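Local atomic coordinates of protein OS-9 homolog (Saccharomyces cerevisiae, PDB entry 2YMA), a protein that recognises misfolded glycoproteins in the endoplasmic reticulum lumen as a lectin and recruits them for degradation, represented here by its dimerization domain. Residues S45-I50 / R97-L102; F25-P28 / R34-L37. All coordinates share one frame; numbering follows the deposited sequence.

Contact 1 of 2, residues S45-I50 / R97-L102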
loop_
_atom_site.group_PDB
_atom_site.type_symbol
_atom_site.label_atom_id
_atom_site.label_comp_id
_atom_site.label_asym_id
_atom_site.label_seq_id
_atom_site.Cartn_x
_atom_site.Cartn_y
_atom_site.Cartn_z
ATOM N N SER A 45 13.808 -3.352 -19.108
ATOM C CA SER A 45 12.952 -2.512 -19.941
ATOM C C SER A 45 11.559 -3.117 -20.117
ATOM O O SER A 45 10.566 -2.397 -20.297
ATOM C CB SER A 45 13.615 -2.292 -21.303
ATOM O OG SER A 45 14.043 -3.524 -21.861
ATOM N N ASN A 46 11.502 -4.444 -20.041
ATOM C CA ASN A 46 10.281 -5.200 -20.293
ATOM C C ASN A 46 9.670 -5.757 -19.015
ATOM O O ASN A 46 10.157 -6.747 -18.466
ATOM C CB ASN A 46 10.579 -6.342 -21.268
ATOM C CG ASN A 46 9.366 -7.210 -21.552
ATOM O OD1 ASN A 46 8.549 -7.490 -20.666
ATOM N ND2 ASN A 46 9.247 -7.648 -22.798
ATOM N N TRP A 47 8.581 -5.141 -18.565
ATOM C CA TRP A 47 7.991 -5.471 -17.266
ATOM C C TRP A 47 6.930 -6.570 -17.285
ATOM O O TRP A 47 6.212 -6.778 -16.304
ATOM C CB TRP A 47 7.496 -4.201 -16.560
ATOM C CG TRP A 47 8.660 -3.423 -16.056
ATOM C CD1 TRP A 47 9.398 -2.501 -16.750
ATOM C CD2 TRP A 47 9.279 -3.551 -14.769
ATOM N NE1 TRP A 47 10.427 -2.032 -15.962
ATOM C CE2 TRP A 47 10.375 -2.660 -14.741
ATOM C CE3 TRP A 47 9.014 -4.333 -13.636
ATOM C CZ2 TRP A 47 11.201 -2.521 -13.622
ATOM C CZ3 TRP A 47 9.839 -4.191 -12.518
ATOM C CH2 TRP A 47 10.914 -3.292 -12.524
ATOM N N ASP A 48 6.854 -7.284 -18.401
ATOM C CA ASP A 48 6.045 -8.488 -18.467
ATOM C C ASP A 48 6.877 -9.655 -17.956
ATOM O O ASP A 48 6.548 -10.279 -16.940
ATOM C CB ASP A 48 5.587 -8.732 -19.900
ATOM C CG ASP A 48 4.638 -7.658 -20.391
ATOM O OD1 ASP A 48 3.713 -7.288 -19.634
ATOM O OD2 ASP A 48 4.820 -7.177 -21.529
ATOM N N GLU A 49 7.971 -9.928 -18.659
ATOM C CA GLU A 49 8.935 -10.927 -18.215
ATOM C C GLU A 49 9.845 -10.392 -17.088
ATOM O O GLU A 49 10.993 -10.027 -17.328
ATOM C CB GLU A 49 9.768 -11.421 -19.403
ATOM N N ILE A 50 9.315 -10.352 -15.865
ATOM C CA ILE A 50 10.082 -9.978 -14.676
ATOM C C ILE A 50 10.839 -11.180 -14.124
ATOM O O ILE A 50 10.227 -12.104 -13.592
ATOM C CB ILE A 50 9.154 -9.446 -13.553
ATOM C CG1 ILE A 50 8.484 -8.148 -13.986
ATOM C CG2 ILE A 50 9.927 -9.209 -12.267
ATOM C CD1 ILE A 50 7.536 -7.614 -12.974
ATOM N N ARG A 97 7.635 7.380 -18.150
ATOM C CA ARG A 97 6.488 6.534 -18.402
ATOM C C ARG A 97 6.380 5.457 -17.329
ATOM O O ARG A 97 7.381 4.836 -16.966
ATOM C CB ARG A 97 6.599 5.914 -19.789
ATOM C CG ARG A 97 6.537 6.934 -20.904
ATOM C CD ARG A 97 6.940 6.309 -22.223
ATOM N NE ARG A 97 8.363 5.987 -22.237
ATOM C CZ ARG A 97 9.000 5.457 -23.275
ATOM N NH1 ARG A 97 8.340 5.182 -24.392
ATOM N NH2 ARG A 97 10.297 5.201 -23.198
ATOM N N PHE A 98 5.162 5.249 -16.829
ATOM C CA PHE A 98 4.882 4.260 -15.783
ATOM C C PHE A 98 5.215 2.833 -16.228
ATOM O O PHE A 98 4.819 2.403 -17.307
ATOM C CB PHE A 98 3.412 4.361 -15.354
ATOM C CG PHE A 98 3.014 3.391 -14.262
ATOM C CD1 PHE A 98 3.172 3.726 -12.922
ATOM C CD2 PHE A 98 2.465 2.154 -14.577
ATOM C CE1 PHE A 98 2.796 2.840 -11.915
ATOM C CE2 PHE A 98 2.093 1.266 -13.580
ATOM C CZ PHE A 98 2.258 1.608 -12.245
ATOM N N GLN A 99 5.952 2.108 -15.389
ATOM C CA GLN A 99 6.344 0.730 -15.693
ATOM C C GLN A 99 5.657 -0.240 -14.740
ATOM O O GLN A 99 5.185 -1.294 -15.149
ATOM C CB GLN A 99 7.871 0.558 -15.576
ATOM C CG GLN A 99 8.682 1.545 -16.396
ATOM C CD GLN A 99 8.380 1.443 -17.885
ATOM O OE1 GLN A 99 8.179 2.452 -18.562
ATOM N NE2 GLN A 99 8.347 0.217 -18.399
ATOM N N THR A 100 5.624 0.119 -13.460
ATOM C CA THR A 100 5.017 -0.715 -12.431
ATOM C C THR A 100 5.007 0.054 -11.122
ATOM O O THR A 100 5.637 1.105 -10.998
ATOM C CB THR A 100 5.807 -2.030 -12.203
ATOM O OG1 THR A 100 5.023 -2.927 -11.409
ATOM C CG2 THR A 100 7.147 -1.756 -11.482
ATOM N N THR A 101 4.291 -0.475 -10.144
ATOM C CA THR A 101 4.339 0.080 -8.806
ATOM C C THR A 101 5.184 -0.861 -7.949
ATOM O O THR A 101 5.018 -2.086 -7.996
ATOM C CB THR A 101 2.911 0.313 -8.222
ATOM O OG1 THR A 101 2.300 1.436 -8.883
ATOM C CG2 THR A 101 2.969 0.605 -6.744
ATOM N N LEU A 102 6.125 -0.284 -7.209
ATOM C CA LEU A 102 6.947 -1.059 -6.295
ATOM C C LEU A 102 6.301 -1.030 -4.918
ATOM O O LEU A 102 5.981 0.031 -4.384
ATOM C CB LEU A 102 8.369 -0.487 -6.239
ATOM C CG LEU A 102 9.540 -1.258 -5.605
ATOM C CD1 LEU A 102 9.852 -0.720 -4.261
ATOM C CD2 LEU A 102 9.309 -2.754 -5.520
#
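W47 lies flat against Q99 and T100 in an apolar CH-pi contact. It packs the loop between strand 36-39 and helix 52-67 onto the start of strand 98-106. One face of the indole takes both partners. Q99 CB sits over the five-membered ring, 3.8 Å from its centroid and 22° off the ring normal. T100 CG2 does the same over the six-membered ring, 4.0 Å from that centroid. The two carbons therefore share the length of the indole, one for each ring. W47 CG stands anti to its own carbonyl carbon (chi1 -73°). Its chi2 of 86° turns the ring plane roughly perpendicular to the plane of CA, CB and CG, and one face meets the strand. The T100 side chain meets the ring at about a right angle, with CG2 as the touching atom. Y54 of the helix and F116 of strand 112-117 also pack edge-to-face with W47.

N46 OD1, just before the tryptophan, closes a turn in the loop by accepting two backbone N-H groups. D48 N binds N46 OD1 at 2.8 Å, nearly in line with the C=O bond. E49 N reaches N46 OD1 at 3.2 Å from above the carbonyl plane. These bonds form an Asx turn extended to an Asx motif. On the strand side, Q99 and T100 both face V91 of strand 84-92, the signature of a classic beta bulge.

Contact 2 of 2, residues F25-P28 / R34-L37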
loop_
_atom_site.group_PDB
_atom_site.type_symbol
_atom_site.label_atom_id
_atom_site.label_comp_id
_atom_site.label_asym_id
_atom_site.label_seq_id
_atom_site.Cartn_x
_atom_site.Cartn_y
_atom_site.Cartn_z
ATOM N N PHE A 25 16.711 7.029 -7.299
ATOM C CA PHE A 25 15.708 7.630 -6.429
ATOM C C PHE A 25 15.401 9.033 -6.969
ATOM O O PHE A 25 16.299 9.875 -7.102
ATOM C CB PHE A 25 16.240 7.699 -4.984
ATOM C CG PHE A 25 15.202 8.081 -3.955
ATOM C CD1 PHE A 25 14.422 7.109 -3.340
ATOM C CD2 PHE A 25 15.024 9.406 -3.589
ATOM C CE1 PHE A 25 13.469 7.452 -2.378
ATOM C CE2 PHE A 25 14.082 9.758 -2.629
ATOM C CZ PHE A 25 13.304 8.782 -2.025
ATOM N N LEU A 26 14.140 9.287 -7.285
ATOM C CA LEU A 26 13.734 10.615 -7.746
ATOM C C LEU A 26 13.070 11.375 -6.618
ATOM O O LEU A 26 11.953 11.047 -6.192
ATOM C CB LEU A 26 12.763 10.512 -8.928
ATOM C CG LEU A 26 13.413 9.914 -10.172
ATOM C CD1 LEU A 26 12.474 9.922 -11.375
ATOM C CD2 LEU A 26 14.661 10.700 -10.467
ATOM N N ARG A 27 13.763 12.388 -6.123
ATOM C CA ARG A 27 13.205 13.188 -5.058
ATOM C C ARG A 27 12.702 14.504 -5.586
ATOM O O ARG A 27 13.480 15.328 -6.054
ATOM C CB ARG A 27 14.222 13.476 -3.965
ATOM C CG ARG A 27 13.734 14.627 -3.100
ATOM C CD ARG A 27 13.850 14.344 -1.627
ATOM N NE ARG A 27 13.130 13.151 -1.184
ATOM C CZ ARG A 27 13.476 12.473 -0.092
ATOM N NH1 ARG A 27 14.527 12.883 0.621
ATOM N NH2 ARG A 27 12.796 11.396 0.289
ATOM N N PRO A 28 11.395 14.724 -5.473
ATOM C CA PRO A 28 10.801 15.977 -5.944
ATOM C C PRO A 28 11.313 17.168 -5.137
ATOM O O PRO A 28 11.417 17.064 -3.906
ATOM C CB PRO A 28 9.307 15.771 -5.690
ATOM C CG PRO A 28 9.240 14.766 -4.574
ATOM C CD PRO A 28 10.426 13.858 -4.780
ATOM N N ARG A 34 5.381 13.051 -3.972
ATOM C CA ARG A 34 6.013 11.808 -3.540
ATOM C C ARG A 34 7.229 11.374 -4.332
ATOM O O ARG A 34 7.404 11.735 -5.492
ATOM C CB ARG A 34 5.007 10.665 -3.439
ATOM C CG ARG A 34 4.142 10.513 -4.623
ATOM C CD ARG A 34 3.174 9.358 -4.462
ATOM N NE ARG A 34 2.671 8.988 -5.783
ATOM C CZ ARG A 34 1.499 9.374 -6.262
ATOM N NH1 ARG A 34 0.684 10.099 -5.513
ATOM N NH2 ARG A 34 1.132 9.019 -7.481
ATOM N N ASP A 35 8.076 10.599 -3.665
ATOM C CA ASP A 35 9.277 10.060 -4.259
ATOM C C ASP A 35 8.884 9.034 -5.328
ATOM O O ASP A 35 7.865 8.371 -5.196
ATOM C CB ASP A 35 10.154 9.430 -3.163
ATOM C CG ASP A 35 10.573 10.444 -2.071
ATOM O OD1 ASP A 35 10.966 11.587 -2.404
ATOM O OD2 ASP A 35 10.528 10.095 -0.871
ATOM N N LYS A 36 9.676 8.954 -6.399
ATOM C CA LYS A 36 9.512 7.977 -7.472
ATOM C C LYS A 36 10.814 7.211 -7.603
ATOM O O LYS A 36 11.836 7.620 -7.050
ATOM C CB LYS A 36 9.338 8.667 -8.825
ATOM C CG LYS A 36 7.982 9.175 -9.185
ATOM C CD LYS A 36 8.036 9.626 -10.646
ATOM C CE LYS A 36 6.686 10.091 -11.144
ATOM N NZ LYS A 36 6.779 10.581 -12.540
ATOM N N LEU A 37 10.785 6.136 -8.388
ATOM C CA LEU A 37 11.999 5.418 -8.771
ATOM C C LEU A 37 12.128 5.390 -10.293
ATOM O O LEU A 37 11.132 5.242 -11.016
ATOM C CB LEU A 37 11.985 3.976 -8.250
ATOM C CG LEU A 37 11.968 3.795 -6.733
ATOM C CD1 LEU A 37 11.749 2.342 -6.359
ATOM C CD2 LEU A 37 13.212 4.387 -6.062
#
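R27 sends CG anti to its backbone N (chi1 163°) and then bends at chi2 and chi3. This lays its guanidinium beside the carboxylate of D35, whose CG is anti to the carbonyl carbon (chi1 -60°). The two side chains run next to each other and point the same way. The grip is a side-on salt bridge with two bonds, one to each carboxylate oxygen. R27 NE donates to D35 OD1 at 2.9 Å. R27 NH2 donates to D35 OD2, also at 2.9 Å. Both oxygens are met on the syn side and lie close to the guanidinium plane. The carboxylate is nevertheless turned 38° against that plane, so the pair is not flat. R27 NH2 also donates to the carbonyl of L70, which further fixes the group.

The backbones form the antiparallel beta hairpin of strands 23-28 and 36-39. L26 and K36 are its hydrogen-bonded pair: L26 N to K36 O is 2.9 Å, and K36 N to L26 O is 3.1 Å. F25 and L37 make the adjoining non-hydrogen-bonded pair. D35 CA closes on L26 O in a CA-H...O contact.

F25 and L37 share one face, where F25 CD1 meets L37 CD2 at 4.0 Å. F25 CE2 also lies over the face of the R27 guanidinium, near its rim. In helix 52-67, M65 packs on F25 and F58 on L37. On the other face L26 CB lies 3.9 Å from K36 CB. The lysine chain then runs extended away from L26 to a salt bridge with D96. Beyond the strand pairing, P28 CG lies against the carbonyl oxygen of R34.

In the fold
From the N terminus, strand 14-20 pairs with strand 23-28, and contact 2 then closes the short loop between 25-28 and 34-37. Contact 1 opens only after this hairpin is complete. It joins 45-50 to 97-102, closing a long excursion that includes helix 52-67 and strand 84-92. The two contacts are thus in series and neither nest nor cross. Their centres are about 17 Å apart, but both reach the same mixed sheet. Strand 84-92 bridges them, pairing with strand 36-39 on one side and strand 98-106 on the other. L102 CD1 also packs on L37 CD1, at 4.2 Å. Together they tie hairpin, helix-leading loop and central strands into the dimerization domain.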